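Long-range contacts in Sts-2 protein (Mus musculus, PDB 3D4I), which acts as an acid-dependent phosphatase through its 2H-phosphatase domain and probably interferes with CBL-mediated down-regulation of receptor-type tyrosine kinases: residues F126-W131 / D173-R178; R158-R163 / A180-Q185; F93-L98 / V200-A205; F61-P66 / W131-A136; L13-G18 / L234-C239. All blocks are in the same frame, centred on the assembly; numbering follows the deposited sequence.

Contact 1. Residues F126-W131 / D173-R178; sequences FEWMKW and DQYVER
CG of Arg178 lies between its own backbone N and carbonyl carbon (chi1 58°), and a bend at the next torsion brings the guanidinium edge-on to the carbonyls of Phe126 and Glu127. Arg178 NH1 donates to Phe126 O over 2.8 Å in a nearly straight bond. Arg178 NH2 reaches Glu127 O at 2.9 Å, from above that carbonyl's plane, and adds a weak bond to Phe126 O. Arginine suits the place because its coplanar N-H groups can grip two successive carbonyls; NH2 also forms a salt bridge with Glu170, and NH1 bonds to Gly124 O. In this histidine phosphatase domain the grip fastens the loop after strand 119-121 to helix 172-187. A leucine in place of Arg178 would probably leave both carbonyls without their side-chain donor and Glu170 without its charged mate. Tyr175 CD1 stands over the centre of one guanidinium face, 3.5 Å above the plane of Arg178. Trp128 CB in turn sits 3.8 Å from the centroid of the Tyr175 ring, over its face, while Tyr175 CB packs against Trp128 CD1 at 3.5 Å. Trp128 NE1 is satisfied by Glu170 O, and Tyr175 OH by Ser208 and by water 1, which donates to Phe126 O.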
# COMPACT_ATOMS: atom_id res chain seq x y z
N PHE A 126 -19.22 -2.02 16.65
CA PHE A 126 -17.89 -1.94 17.25
C PHE A 126 -17.38 -3.35 17.58
O PHE A 126 -18.15 -4.32 17.61
CB PHE A 126 -17.91 -1.06 18.49
CG PHE A 126 -16.55 -0.83 19.10
CD1 PHE A 126 -15.57 -0.12 18.41
CD2 PHE A 126 -16.27 -1.29 20.37
CE1 PHE A 126 -14.31 0.10 18.97
CE2 PHE A 126 -15.03 -1.08 20.95
CZ PHE A 126 -14.05 -0.36 20.25
N GLU A 127 -16.08 -3.46 17.83
CA GLU A 127 -15.46 -4.72 18.24
C GLU A 127 -16.09 -5.26 19.53
O GLU A 127 -16.62 -4.50 20.34
CB GLU A 127 -13.94 -4.47 18.44
CG GLU A 127 -13.10 -5.68 18.83
CD GLU A 127 -13.07 -6.73 17.73
OE1 GLU A 127 -13.98 -7.56 17.71
OE2 GLU A 127 -12.13 -6.71 16.90
N TRP A 128 -16.06 -6.58 19.71
CA TRP A 128 -16.43 -7.20 20.99
C TRP A 128 -15.58 -6.58 22.10
O TRP A 128 -14.36 -6.55 21.98
CB TRP A 128 -16.18 -8.71 20.92
CG TRP A 128 -16.58 -9.53 22.16
CD1 TRP A 128 -17.41 -9.16 23.17
CD2 TRP A 128 -16.20 -10.88 22.43
NE1 TRP A 128 -17.55 -10.19 24.08
CE2 TRP A 128 -16.82 -11.26 23.64
CE3 TRP A 128 -15.38 -11.82 21.76
CZ2 TRP A 128 -16.63 -12.53 24.22
CZ3 TRP A 128 -15.21 -13.09 22.35
CH2 TRP A 128 -15.82 -13.42 23.55
N MET A 129 -16.23 -6.09 23.17
CA MET A 129 -15.54 -5.33 24.24
C MET A 129 -14.49 -6.14 24.97
O MET A 129 -13.55 -5.58 25.53
CB MET A 129 -16.55 -4.75 25.25
CG MET A 129 -17.51 -3.73 24.64
SD MET A 129 -16.67 -2.19 24.19
CE MET A 129 -16.32 -1.58 25.86
N LYS A 130 -14.67 -7.45 24.98
CA LYS A 130 -13.69 -8.41 25.47
C LYS A 130 -12.29 -8.15 24.90
O LYS A 130 -11.30 -8.40 25.58
CB LYS A 130 -14.13 -9.82 25.06
CG LYS A 130 -13.20 -10.97 25.45
CD LYS A 130 -13.30 -11.30 26.92
CE LYS A 130 -14.57 -12.07 27.24
NZ LYS A 130 -14.67 -12.35 28.71
N TRP A 131 -12.23 -7.67 23.66
CA TRP A 131 -10.95 -7.48 22.97
C TRP A 131 -10.50 -6.04 22.89
O TRP A 131 -9.56 -5.73 22.16
CB TRP A 131 -11.00 -8.10 21.57
CG TRP A 131 -11.23 -9.57 21.62
CD1 TRP A 131 -10.87 -10.43 22.64
CD2 TRP A 131 -11.88 -10.37 20.63
NE1 TRP A 131 -11.25 -11.71 22.33
CE2 TRP A 131 -11.87 -11.70 21.11
CE3 TRP A 131 -12.46 -10.10 19.38
CZ2 TRP A 131 -12.41 -12.76 20.37
CZ3 TRP A 131 -13.01 -11.16 18.65
CH2 TRP A 131 -12.97 -12.48 19.15
N ASP A 173 -22.30 -14.04 24.00
CA ASP A 173 -23.74 -14.07 23.72
C ASP A 173 -24.37 -12.68 23.59
O ASP A 173 -25.18 -12.43 22.69
CB ASP A 173 -24.52 -14.91 24.76
CG ASP A 173 -24.23 -16.41 24.65
OD1 ASP A 173 -23.83 -16.90 23.56
OD2 ASP A 173 -24.42 -17.12 25.66
N GLN A 174 -23.98 -11.78 24.48
CA GLN A 174 -24.46 -10.39 24.44
C GLN A 174 -23.93 -9.65 23.23
O GLN A 174 -24.70 -8.89 22.57
CB GLN A 174 -24.07 -9.66 25.72
CG GLN A 174 -24.96 -10.07 26.88
CD GLN A 174 -24.49 -9.56 28.21
OE1 GLN A 174 -23.30 -9.33 28.41
NE2 GLN A 174 -25.42 -9.39 29.15
N TYR A 175 -22.64 -9.85 22.95
CA TYR A 175 -22.00 -9.30 21.74
C TYR A 175 -22.73 -9.72 20.45
O TYR A 175 -23.09 -8.86 19.64
CB TYR A 175 -20.51 -9.71 21.66
CG TYR A 175 -19.92 -9.49 20.27
CD1 TYR A 175 -19.66 -8.21 19.82
CD2 TYR A 175 -19.67 -10.57 19.42
CE1 TYR A 175 -19.14 -7.99 18.55
CE2 TYR A 175 -19.16 -10.36 18.14
CZ TYR A 175 -18.89 -9.07 17.72
OH TYR A 175 -18.40 -8.83 16.45
N VAL A 176 -22.91 -11.02 20.25
CA VAL A 176 -23.57 -11.49 19.01
C VAL A 176 -25.01 -10.98 18.90
O VAL A 176 -25.50 -10.67 17.80
CB VAL A 176 -23.48 -13.05 18.80
CG1 VAL A 176 -22.01 -13.47 18.65
CG2 VAL A 176 -24.14 -13.82 19.93
N GLU A 177 -25.67 -10.86 20.05
CA GLU A 177 -27.04 -10.33 20.11
C GLU A 177 -27.09 -8.87 19.70
O GLU A 177 -27.91 -8.52 18.87
CB GLU A 177 -27.68 -10.56 21.49
CG GLU A 177 -29.14 -10.04 21.60
CD GLU A 177 -30.10 -10.65 20.57
OE1 GLU A 177 -29.76 -11.65 19.88
OE2 GLU A 177 -31.22 -10.10 20.45
N ARG A 178 -26.19 -8.02 20.23
CA ARG A 178 -26.22 -6.60 19.80
C ARG A 178 -25.82 -6.36 18.34
O ARG A 178 -26.25 -5.38 17.72
CB ARG A 178 -25.47 -5.65 20.77
CG ARG A 178 -24.01 -5.95 21.01
CD ARG A 178 -23.08 -5.13 20.10
NE ARG A 178 -21.73 -5.06 20.68
CZ ARG A 178 -20.63 -4.76 20.01
NH1 ARG A 178 -20.67 -4.51 18.70
NH2 ARG A 178 -19.47 -4.73 20.66
O HOH W 1 -17.63 -6.42 15.48

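Contact 2. Residues R158-R163 / A180-Q185; sequences RPALPR and AVSMGQ
The flat amide of Gln185 has one face laid against Ala160, whose CB stands over it, 3.6 Å from Gln185 CD. Beyond the nitrogen end of the same amide lies the carbonyl of Arg158, and Gln185 NE2 donates to Arg158 O over 2.9 Å in a weak bond, bent to 124°. An extended side chain, with CG anti to the backbone N (chi1 167°), carries the amide from helix 172-187 out to the loop. Alanine suits the loop position because its methyl is small enough to fit against the helix between Ser182 and Gln185: Ala160 CB is 3.7 Å from Ser182 CA and 3.8 Å from Ser182 OG. The serine hydroxyl itself bonds back to Arg178 O, one turn earlier in the helix. The contact thus lays the loop between helices 143-148 and 172-187 along the second of these, at the surface of the histidine phosphatase domain. An alanine instead of Gln185 would probably leave Arg158 O without this donor and uncover the methyl of Ala160. Ala160 N comes within 3.1 Å of Gln185 NE2, but both are donors and no bond joins them. With one weak bond across it, the contact probably draws most of its cohesion from van der Waals packing of the methyl on the amide, the N-H groups of Ala160 and Leu161 being held by Glu122.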
# COMPACT_ATOMS: atom_id res chain seq x y z
N ARG A 158 -29.26 7.92 14.19
CA ARG A 158 -29.56 7.47 15.53
C ARG A 158 -29.17 6.01 15.64
O ARG A 158 -29.91 5.14 15.18
CB ARG A 158 -31.05 7.65 15.84
CG ARG A 158 -31.49 9.09 15.82
CD ARG A 158 -31.56 9.65 17.22
NE ARG A 158 -32.91 10.19 17.46
CZ ARG A 158 -33.94 9.47 17.88
NH1 ARG A 158 -33.81 8.17 18.13
NH2 ARG A 158 -35.12 10.05 18.06
N PRO A 159 -28.00 5.73 16.26
CA PRO A 159 -27.44 4.38 16.23
C PRO A 159 -28.33 3.41 16.97
O PRO A 159 -29.05 3.81 17.90
CB PRO A 159 -26.08 4.53 16.94
CG PRO A 159 -26.23 5.74 17.81
CD PRO A 159 -27.15 6.66 17.04
N ALA A 160 -28.31 2.15 16.53
CA ALA A 160 -29.01 1.06 17.22
C ALA A 160 -28.49 0.86 18.63
O ALA A 160 -29.25 0.52 19.54
CB ALA A 160 -28.88 -0.24 16.43
N LEU A 161 -27.17 1.04 18.80
CA LEU A 161 -26.57 1.02 20.12
C LEU A 161 -25.70 2.26 20.31
O LEU A 161 -24.66 2.39 19.66
CB LEU A 161 -25.77 -0.27 20.35
CG LEU A 161 -25.14 -0.47 21.74
CD1 LEU A 161 -26.16 -0.85 22.80
CD2 LEU A 161 -24.03 -1.52 21.66
N PRO A 162 -26.14 3.18 21.19
CA PRO A 162 -25.33 4.35 21.53
C PRO A 162 -23.99 3.95 22.15
O PRO A 162 -23.90 2.92 22.81
CB PRO A 162 -26.20 5.08 22.57
CG PRO A 162 -27.61 4.60 22.30
CD PRO A 162 -27.44 3.18 21.88
N ARG A 163 -22.95 4.75 21.93
CA ARG A 163 -21.61 4.37 22.39
C ARG A 163 -21.53 4.12 23.89
O ARG A 163 -20.88 3.16 24.31
CB ARG A 163 -20.50 5.33 21.89
CG ARG A 163 -20.58 6.81 22.29
CD ARG A 163 -20.89 7.72 21.09
NE ARG A 163 -19.83 7.78 20.08
CZ ARG A 163 -20.02 7.88 18.75
NH1 ARG A 163 -21.25 7.91 18.22
NH2 ARG A 163 -18.97 7.93 17.95
N ALA A 180 -26.63 -8.55 15.98
CA ALA A 180 -27.87 -8.96 15.32
C ALA A 180 -28.87 -7.82 15.31
O ALA A 180 -29.46 -7.51 14.27
CB ALA A 180 -28.46 -10.23 16.00
N VAL A 181 -29.06 -7.20 16.47
CA VAL A 181 -30.04 -6.12 16.62
C VAL A 181 -29.68 -4.92 15.74
O VAL A 181 -30.55 -4.32 15.10
CB VAL A 181 -30.18 -5.73 18.11
CG1 VAL A 181 -30.93 -4.43 18.28
CG2 VAL A 181 -30.85 -6.88 18.88
N SER A 182 -28.39 -4.60 15.69
CA SER A 182 -27.91 -3.48 14.88
C SER A 182 -28.10 -3.74 13.40
O SER A 182 -28.53 -2.85 12.68
CB SER A 182 -26.43 -3.16 15.19
OG SER A 182 -26.29 -2.95 16.59
N MET A 183 -27.76 -4.95 12.95
CA MET A 183 -27.96 -5.34 11.56
C MET A 183 -29.45 -5.31 11.21
O MET A 183 -29.82 -4.88 10.12
CB MET A 183 -27.36 -6.72 11.27
CG MET A 183 -25.80 -6.73 11.19
SD MET A 183 -25.09 -5.36 10.23
CE MET A 183 -25.56 -5.76 8.57
N GLY A 184 -30.29 -5.78 12.14
CA GLY A 184 -31.75 -5.62 12.00
C GLY A 184 -32.19 -4.20 11.71
O GLY A 184 -32.98 -3.96 10.79
N GLN A 185 -31.69 -3.24 12.50
CA GLN A 185 -32.02 -1.83 12.30
C GLN A 185 -31.45 -1.29 10.99
O GLN A 185 -32.11 -0.53 10.28
CB GLN A 185 -31.57 -0.97 13.49
CG GLN A 185 -31.59 0.54 13.24
CD GLN A 185 -31.48 1.38 14.53
OE1 GLN A 185 -32.15 1.10 15.53
NE2 GLN A 185 -30.64 2.42 14.49

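Contact 3. Residues F93-L98 / V200-A205; sequences FASPAL and VSHSSA
Val200 is held through both its N-H and its C=O by the neighbouring chain segment, at Phe93 and Ser95. Val200 N donates to Phe93 O over 2.9 Å in an almost straight bond (175°), and Val200 O receives Ser95 N at 3.0 Å, nearly along the C=O axis. The Ala94 CA-H also points at this oxygen, with Ala94 CA 3.3 Å from Val200 O. The side chains of this pair meet more loosely, Ala94 CB lying 4.3 Å from Val200 CB; the small methyl of Ala94 fits between Val200 and Ile119 of the next strand, 119-121. These are adjacent parallel strands of the central sheet of the histidine phosphatase fold, whose active-site pocket characteristically lies at the C-terminal ends of such strands. There the backbones part and side chains take over. Ser95 OG, anti to the backbone N (chi1 159°), meets the edge of the His202 ring, 2.8 Å from His202 NE2, in a hydrogen bond that holds the imidazole's rotation. A serine fits because its short arm can also take a weak bond from Ala97 N. Ala97 CB touches the same ring edge more lightly, 3.9 Å from His202 CE1. Around the imidazole gather Phe126, Arg99 and Cys100, whereas the chain beyond it turns outward to the partly exposed Ser203.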
# COMPACT_ATOMS: atom_id res chain seq x y z
N PHE A 93 -22.11 2.40 6.84
CA PHE A 93 -22.09 2.39 8.28
C PHE A 93 -20.66 2.03 8.68
O PHE A 93 -20.00 1.23 8.00
CB PHE A 93 -23.08 1.36 8.81
CG PHE A 93 -24.51 1.66 8.44
CD1 PHE A 93 -24.99 1.35 7.17
CD2 PHE A 93 -25.37 2.26 9.36
CE1 PHE A 93 -26.32 1.64 6.80
CE2 PHE A 93 -26.71 2.54 9.01
CZ PHE A 93 -27.17 2.23 7.73
N ALA A 94 -20.18 2.65 9.76
CA ALA A 94 -18.85 2.32 10.27
C ALA A 94 -18.88 2.18 11.78
O ALA A 94 -19.59 2.92 12.47
CB ALA A 94 -17.83 3.42 9.87
N SER A 95 -18.07 1.26 12.29
CA SER A 95 -17.69 1.24 13.69
C SER A 95 -17.08 2.58 14.12
O SER A 95 -16.37 3.23 13.34
CB SER A 95 -16.69 0.10 13.90
OG SER A 95 -15.94 0.30 15.08
N PRO A 96 -17.36 3.02 15.37
CA PRO A 96 -16.81 4.31 15.86
C PRO A 96 -15.26 4.37 16.00
O PRO A 96 -14.69 5.47 16.18
CB PRO A 96 -17.50 4.47 17.23
CG PRO A 96 -17.80 3.05 17.69
CD PRO A 96 -18.21 2.36 16.38
N ALA A 97 -14.59 3.22 15.93
CA ALA A 97 -13.12 3.17 15.94
C ALA A 97 -12.53 4.01 14.81
O ALA A 97 -13.03 3.98 13.67
CB ALA A 97 -12.61 1.73 15.88
N LEU A 98 -11.48 4.77 15.12
CA LEU A 98 -10.88 5.64 14.12
C LEU A 98 -10.51 4.88 12.86
O LEU A 98 -10.80 5.33 11.76
CB LEU A 98 -9.61 6.31 14.70
CG LEU A 98 -8.84 7.27 13.79
CD1 LEU A 98 -9.73 8.40 13.27
CD2 LEU A 98 -7.61 7.82 14.55
N VAL A 200 -18.39 -1.09 7.53
CA VAL A 200 -16.93 -1.01 7.65
C VAL A 200 -16.60 -1.17 9.12
O VAL A 200 -16.91 -0.31 9.95
CB VAL A 200 -16.39 0.35 7.16
CG1 VAL A 200 -14.83 0.35 7.26
CG2 VAL A 200 -16.85 0.62 5.71
N SER A 201 -15.97 -2.29 9.45
CA SER A 201 -15.91 -2.74 10.84
C SER A 201 -14.66 -3.58 11.06
O SER A 201 -13.62 -3.34 10.41
CB SER A 201 -17.22 -3.50 11.17
OG SER A 201 -17.28 -3.86 12.54
N HIS A 202 -14.77 -4.55 11.96
CA HIS A 202 -13.68 -5.34 12.51
C HIS A 202 -13.74 -6.74 11.95
O HIS A 202 -14.75 -7.12 11.36
CB HIS A 202 -13.83 -5.38 14.04
CG HIS A 202 -13.89 -4.01 14.66
ND1 HIS A 202 -12.76 -3.31 15.03
CD2 HIS A 202 -14.94 -3.19 14.89
CE1 HIS A 202 -13.11 -2.13 15.50
NE2 HIS A 202 -14.43 -2.02 15.41
N SER A 203 -12.68 -7.52 12.13
CA SER A 203 -12.65 -8.90 11.62
C SER A 203 -13.85 -9.68 12.16
O SER A 203 -14.50 -10.41 11.43
CB SER A 203 -11.35 -9.58 12.01
OG SER A 203 -10.27 -9.04 11.27
N SER A 204 -14.15 -9.49 13.44
CA SER A 204 -15.31 -10.16 14.07
C SER A 204 -16.64 -9.96 13.32
O SER A 204 -17.49 -10.88 13.29
CB SER A 204 -15.47 -9.65 15.50
OG SER A 204 -15.35 -8.25 15.53
N ALA A 205 -16.83 -8.77 12.77
CA ALA A 205 -18.08 -8.41 12.11
C ALA A 205 -18.36 -9.23 10.84
O ALA A 205 -19.53 -9.36 10.45
CB ALA A 205 -18.13 -6.91 11.81

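Contact 4. Residues F61-P66 / W131-A136; sequences FENDPP and WEASKA
From CB outward, Asn63 reaches Ala133 and Lys135, contact beginning at its amide. With CG anti to the carbonyl carbon (chi1 -66°), the amide turns one flat face to the methyl of Ala133: Asn63 ND2 lies 3.7 Å from Ala133 CB, with CG and OD1 only slightly farther. Beyond the nitrogen, near the amide plane, Asn63 ND2 meets the aliphatic part of Lys135, 4.1 Å from Lys135 CE. These are van der Waals contacts, and no direct hydrogen bond joins the two loops; Glu62 OE1 and Lys135 NZ make at most a long, doubtful salt bridge at 4.0 Å. Water 2 is the main bridge, donating to Asn63 O at 2.6 Å and to Glu132 OE1 at 2.7 Å; water 3 donates to the same glutamate oxygen, accepts from Ala133 N and reaches Asn63 O only weakly. A carboxylate suits this place because one oxygen can receive both waters while the other, Glu132 OE2, forms a salt bridge with Arg99. Ala133 offers a small methyl to the amide just where a type I beta turn begins. The contact bridges two surface loops: residues 131-136 follow strand 119-121, while Pro65 and Pro66 pack on helices 21-25, 29-32 and 98-111, with Asp64 OD1 bonded to Leu98 N at the start of the last.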
# COMPACT_ATOMS: atom_id res chain seq x y z
N PHE A 61 -5.29 8.62 21.48
CA PHE A 61 -5.03 7.64 20.42
C PHE A 61 -4.51 6.31 20.96
O PHE A 61 -4.56 5.30 20.27
CB PHE A 61 -4.06 8.22 19.39
CG PHE A 61 -4.63 9.34 18.59
CD1 PHE A 61 -5.43 9.09 17.47
CD2 PHE A 61 -4.36 10.67 18.94
CE1 PHE A 61 -5.95 10.14 16.72
CE2 PHE A 61 -4.88 11.73 18.18
CZ PHE A 61 -5.66 11.47 17.08
N GLU A 62 -4.03 6.34 22.20
CA GLU A 62 -3.55 5.15 22.94
C GLU A 62 -4.35 3.90 22.53
O GLU A 62 -3.78 2.94 22.02
CB GLU A 62 -3.64 5.43 24.47
CG GLU A 62 -3.60 4.19 25.37
CD GLU A 62 -3.76 4.51 26.86
OE1 GLU A 62 -4.55 5.41 27.23
OE2 GLU A 62 -3.11 3.83 27.67
N ASN A 63 -5.67 3.95 22.70
CA ASN A 63 -6.55 2.78 22.48
C ASN A 63 -7.38 2.83 21.21
O ASN A 63 -8.28 1.99 21.02
CB ASN A 63 -7.50 2.61 23.68
CG ASN A 63 -6.76 2.26 24.96
OD1 ASN A 63 -5.81 1.46 24.95
ND2 ASN A 63 -7.18 2.86 26.06
N ASP A 64 -7.09 3.80 20.36
CA ASP A 64 -7.91 4.08 19.18
C ASP A 64 -6.97 4.49 18.06
O ASP A 64 -6.99 5.62 17.61
CB ASP A 64 -8.94 5.17 19.49
CG ASP A 64 -9.94 5.40 18.35
OD1 ASP A 64 -10.30 4.44 17.62
OD2 ASP A 64 -10.37 6.56 18.20
N PRO A 65 -6.11 3.55 17.63
CA PRO A 65 -5.04 3.91 16.70
C PRO A 65 -5.51 4.17 15.26
O PRO A 65 -6.54 3.60 14.83
CB PRO A 65 -4.09 2.72 16.79
CG PRO A 65 -5.03 1.55 17.09
CD PRO A 65 -6.06 2.13 18.02
N PRO A 66 -4.79 5.03 14.51
CA PRO A 66 -5.13 5.32 13.13
C PRO A 66 -4.67 4.23 12.17
O PRO A 66 -3.91 3.33 12.55
CB PRO A 66 -4.36 6.60 12.86
CG PRO A 66 -3.12 6.46 13.69
CD PRO A 66 -3.63 5.83 14.96
N TRP A 131 -12.23 -7.67 23.66
CA TRP A 131 -10.95 -7.48 22.97
C TRP A 131 -10.50 -6.04 22.89
O TRP A 131 -9.56 -5.73 22.16
CB TRP A 131 -11.00 -8.10 21.57
CG TRP A 131 -11.23 -9.57 21.62
CD1 TRP A 131 -10.87 -10.43 22.64
CD2 TRP A 131 -11.88 -10.37 20.63
NE1 TRP A 131 -11.25 -11.71 22.33
CE2 TRP A 131 -11.87 -11.70 21.11
CE3 TRP A 131 -12.46 -10.10 19.38
CZ2 TRP A 131 -12.41 -12.76 20.37
CZ3 TRP A 131 -13.01 -11.16 18.65
CH2 TRP A 131 -12.97 -12.48 19.15
N GLU A 132 -11.15 -5.17 23.66
CA GLU A 132 -10.80 -3.75 23.71
C GLU A 132 -10.63 -3.29 25.16
O GLU A 132 -11.11 -3.94 26.09
CB GLU A 132 -11.87 -2.90 23.01
CG GLU A 132 -12.04 -3.20 21.52
CD GLU A 132 -11.06 -2.47 20.63
OE1 GLU A 132 -10.42 -1.48 21.06
OE2 GLU A 132 -10.90 -2.88 19.46
N ALA A 133 -9.91 -2.18 25.35
CA ALA A 133 -9.76 -1.59 26.69
C ALA A 133 -11.11 -1.13 27.22
O ALA A 133 -11.94 -0.63 26.47
CB ALA A 133 -8.78 -0.41 26.66
N SER A 134 -11.34 -1.30 28.53
CA SER A 134 -12.64 -0.97 29.13
C SER A 134 -13.05 0.48 28.90
O SER A 134 -14.23 0.77 28.73
CB SER A 134 -12.64 -1.28 30.63
OG SER A 134 -12.11 -2.57 30.85
N LYS A 135 -12.06 1.37 28.88
CA LYS A 135 -12.30 2.80 28.69
C LYS A 135 -12.26 3.21 27.21
O LYS A 135 -12.33 4.40 26.89
CB LYS A 135 -11.33 3.64 29.56
CG LYS A 135 -9.84 3.49 29.23
CD LYS A 135 -8.96 4.29 30.21
CE LYS A 135 -7.77 4.95 29.50
NZ LYS A 135 -8.16 6.16 28.69
N ALA A 136 -12.19 2.22 26.32
CA ALA A 136 -12.21 2.48 24.87
C ALA A 136 -13.36 3.39 24.41
O ALA A 136 -13.15 4.28 23.59
CB ALA A 136 -12.25 1.17 24.08
O HOH W 2 -9.87 0.60 19.42
O HOH W 3 -9.03 -0.60 23.12

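Contact 5. Residues L13-G18 / L234-C239; sequences LVIRHG and LGMCFC. Unlike the reference sequence in segment 13-18: Ile15 (reference Val).
Val14 and Cys237 form the hydrogen-bonded pair of an antiparallel ladder in the mixed central sheet: Val14 N donates to Cys237 O at 2.9 Å and Cys237 N returns a bond to Val14 O at 3.0 Å. Arg16 N continues the ladder to Gly235 O, 2.9 Å away. On one face of the sheet Leu13 crosses Phe238 at about a right angle, its CD1 3.8 Å from Phe238 CD1, and Ile15 lies alongside Met236. Apolar groups suit this buried face, which helix 69-85 covers through Leu82 and Ala78. Farther along, the two branches of Leu234 straddle the strand end, CD1 against Ile15 CG2 at 3.5 Å and CD2 against Gly18 CA at 3.4 Å; a glycine fits there because any CB would crowd that methyl. On the opposite face Val14 and Cys237 pack on Thr210, and Cys237 also meets Trp271 of the second subunit. Outward again, strand 196-201 flanks strand 11-16 on its other side, and Ser203 OG bonds to Arg16 NE. Residues 16-18 are the Arg-His-Gly signature of the histidine phosphatases, and here His17 ND1 donates to Gly18 O, which lies in the plane of the imidazole, at 2.8 Å in a nearly straight bond (176°).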
# COMPACT_ATOMS: atom_id res chain seq x y z
N LEU A 13 -22.14 -5.46 2.31
CA LEU A 13 -20.74 -5.79 2.08
C LEU A 13 -19.98 -5.38 3.33
O LEU A 13 -19.84 -4.19 3.63
CB LEU A 13 -20.19 -5.06 0.84
CG LEU A 13 -18.72 -5.34 0.48
CD1 LEU A 13 -18.47 -6.82 0.17
CD2 LEU A 13 -18.34 -4.46 -0.74
N VAL A 14 -19.55 -6.39 4.07
CA VAL A 14 -18.89 -6.17 5.34
C VAL A 14 -17.42 -6.19 5.03
O VAL A 14 -16.94 -7.11 4.36
CB VAL A 14 -19.22 -7.26 6.37
CG1 VAL A 14 -18.54 -6.93 7.71
CG2 VAL A 14 -20.76 -7.36 6.57
N ILE A 15 -16.73 -5.15 5.50
CA ILE A 15 -15.36 -4.85 5.13
C ILE A 15 -14.53 -4.59 6.39
O ILE A 15 -14.88 -3.71 7.21
CB ILE A 15 -15.31 -3.58 4.21
CG1 ILE A 15 -16.16 -3.80 2.94
CG2 ILE A 15 -13.85 -3.27 3.75
CD1 ILE A 15 -16.35 -2.57 2.09
N ARG A 16 -13.41 -5.30 6.52
CA ARG A 16 -12.48 -5.06 7.61
C ARG A 16 -11.63 -3.81 7.36
O ARG A 16 -11.24 -3.52 6.22
CB ARG A 16 -11.59 -6.28 7.88
CG ARG A 16 -10.86 -6.21 9.25
CD ARG A 16 -9.45 -6.80 9.05
NE ARG A 16 -8.65 -6.96 10.27
CZ ARG A 16 -7.52 -6.31 10.51
NH1 ARG A 16 -7.02 -5.40 9.63
NH2 ARG A 16 -6.88 -6.57 11.66
N HIS A 17 -11.36 -3.07 8.42
CA HIS A 17 -10.55 -1.88 8.31
C HIS A 17 -9.15 -2.23 7.76
O HIS A 17 -8.71 -3.38 7.83
CB HIS A 17 -10.43 -1.20 9.70
CG HIS A 17 -9.85 -2.09 10.76
ND1 HIS A 17 -8.50 -2.40 10.83
CD2 HIS A 17 -10.44 -2.74 11.80
CE1 HIS A 17 -8.29 -3.20 11.87
NE2 HIS A 17 -9.45 -3.41 12.47
N GLY A 18 -8.46 -1.23 7.24
CA GLY A 18 -7.07 -1.38 6.80
C GLY A 18 -6.07 -1.55 7.93
O GLY A 18 -6.42 -1.54 9.13
N LEU A 234 -8.92 -5.04 4.80
CA LEU A 234 -9.90 -4.91 3.73
C LEU A 234 -10.56 -6.25 3.32
O LEU A 234 -11.14 -6.34 2.25
CB LEU A 234 -9.30 -4.17 2.50
CG LEU A 234 -9.33 -2.63 2.58
CD1 LEU A 234 -10.76 -2.13 2.56
CD2 LEU A 234 -8.66 -2.14 3.84
N GLY A 235 -10.46 -7.29 4.17
CA GLY A 235 -11.14 -8.56 3.88
C GLY A 235 -12.64 -8.31 3.82
O GLY A 235 -13.13 -7.45 4.53
N MET A 236 -13.36 -9.02 2.93
CA MET A 236 -14.79 -8.77 2.75
C MET A 236 -15.67 -10.02 2.78
O MET A 236 -15.23 -11.09 2.36
CB MET A 236 -15.02 -8.04 1.42
CG MET A 236 -14.31 -6.72 1.31
SD MET A 236 -14.57 -6.01 -0.32
CE MET A 236 -13.67 -4.47 -0.17
N CYS A 237 -16.91 -9.86 3.27
CA CYS A 237 -17.98 -10.87 3.24
C CYS A 237 -19.17 -10.16 2.61
O CYS A 237 -19.53 -9.09 3.07
CB CYS A 237 -18.39 -11.27 4.68
SG CYS A 237 -19.59 -12.59 4.75
N PHE A 238 -19.79 -10.76 1.60
CA PHE A 238 -20.89 -10.13 0.85
C PHE A 238 -22.18 -10.97 0.95
O PHE A 238 -22.15 -12.18 0.67
CB PHE A 238 -20.46 -9.96 -0.61
CG PHE A 238 -21.40 -9.12 -1.45
CD1 PHE A 238 -21.89 -7.91 -0.98
CD2 PHE A 238 -21.74 -9.53 -2.74
CE1 PHE A 238 -22.75 -7.12 -1.75
CE2 PHE A 238 -22.59 -8.75 -3.54
CZ PHE A 238 -23.09 -7.54 -3.04
N CYS A 239 -23.28 -10.33 1.33
CA CYS A 239 -24.60 -11.02 1.32
C CYS A 239 -25.56 -10.29 0.42
O CYS A 239 -25.56 -9.06 0.42
CB CYS A 239 -25.20 -11.09 2.72
SG CYS A 239 -24.17 -12.00 3.86

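From the N terminus, residues 13-18 open the widest loop, which closes at 234-239; contact 5 therefore encloses all the others and pairs an early strand with a late one. Residues 61-66 next open contact 4, closed at 131-136. Before that closure, 93-98 open contact 3, which ends at 200-205, so contacts 3 and 4 cross. Contact 1 starts at 126-131, shares Trp131 with contact 4 and crosses it. Contact 2 begins at 158-163, after contact 4 has closed, and crosses contact 1 on helix 172-187; both nest inside contact 3. Contacts 3 and 5 build neighbouring parts of the sheet, while contacts 1, 2 and 4 fasten loops and a helix around it.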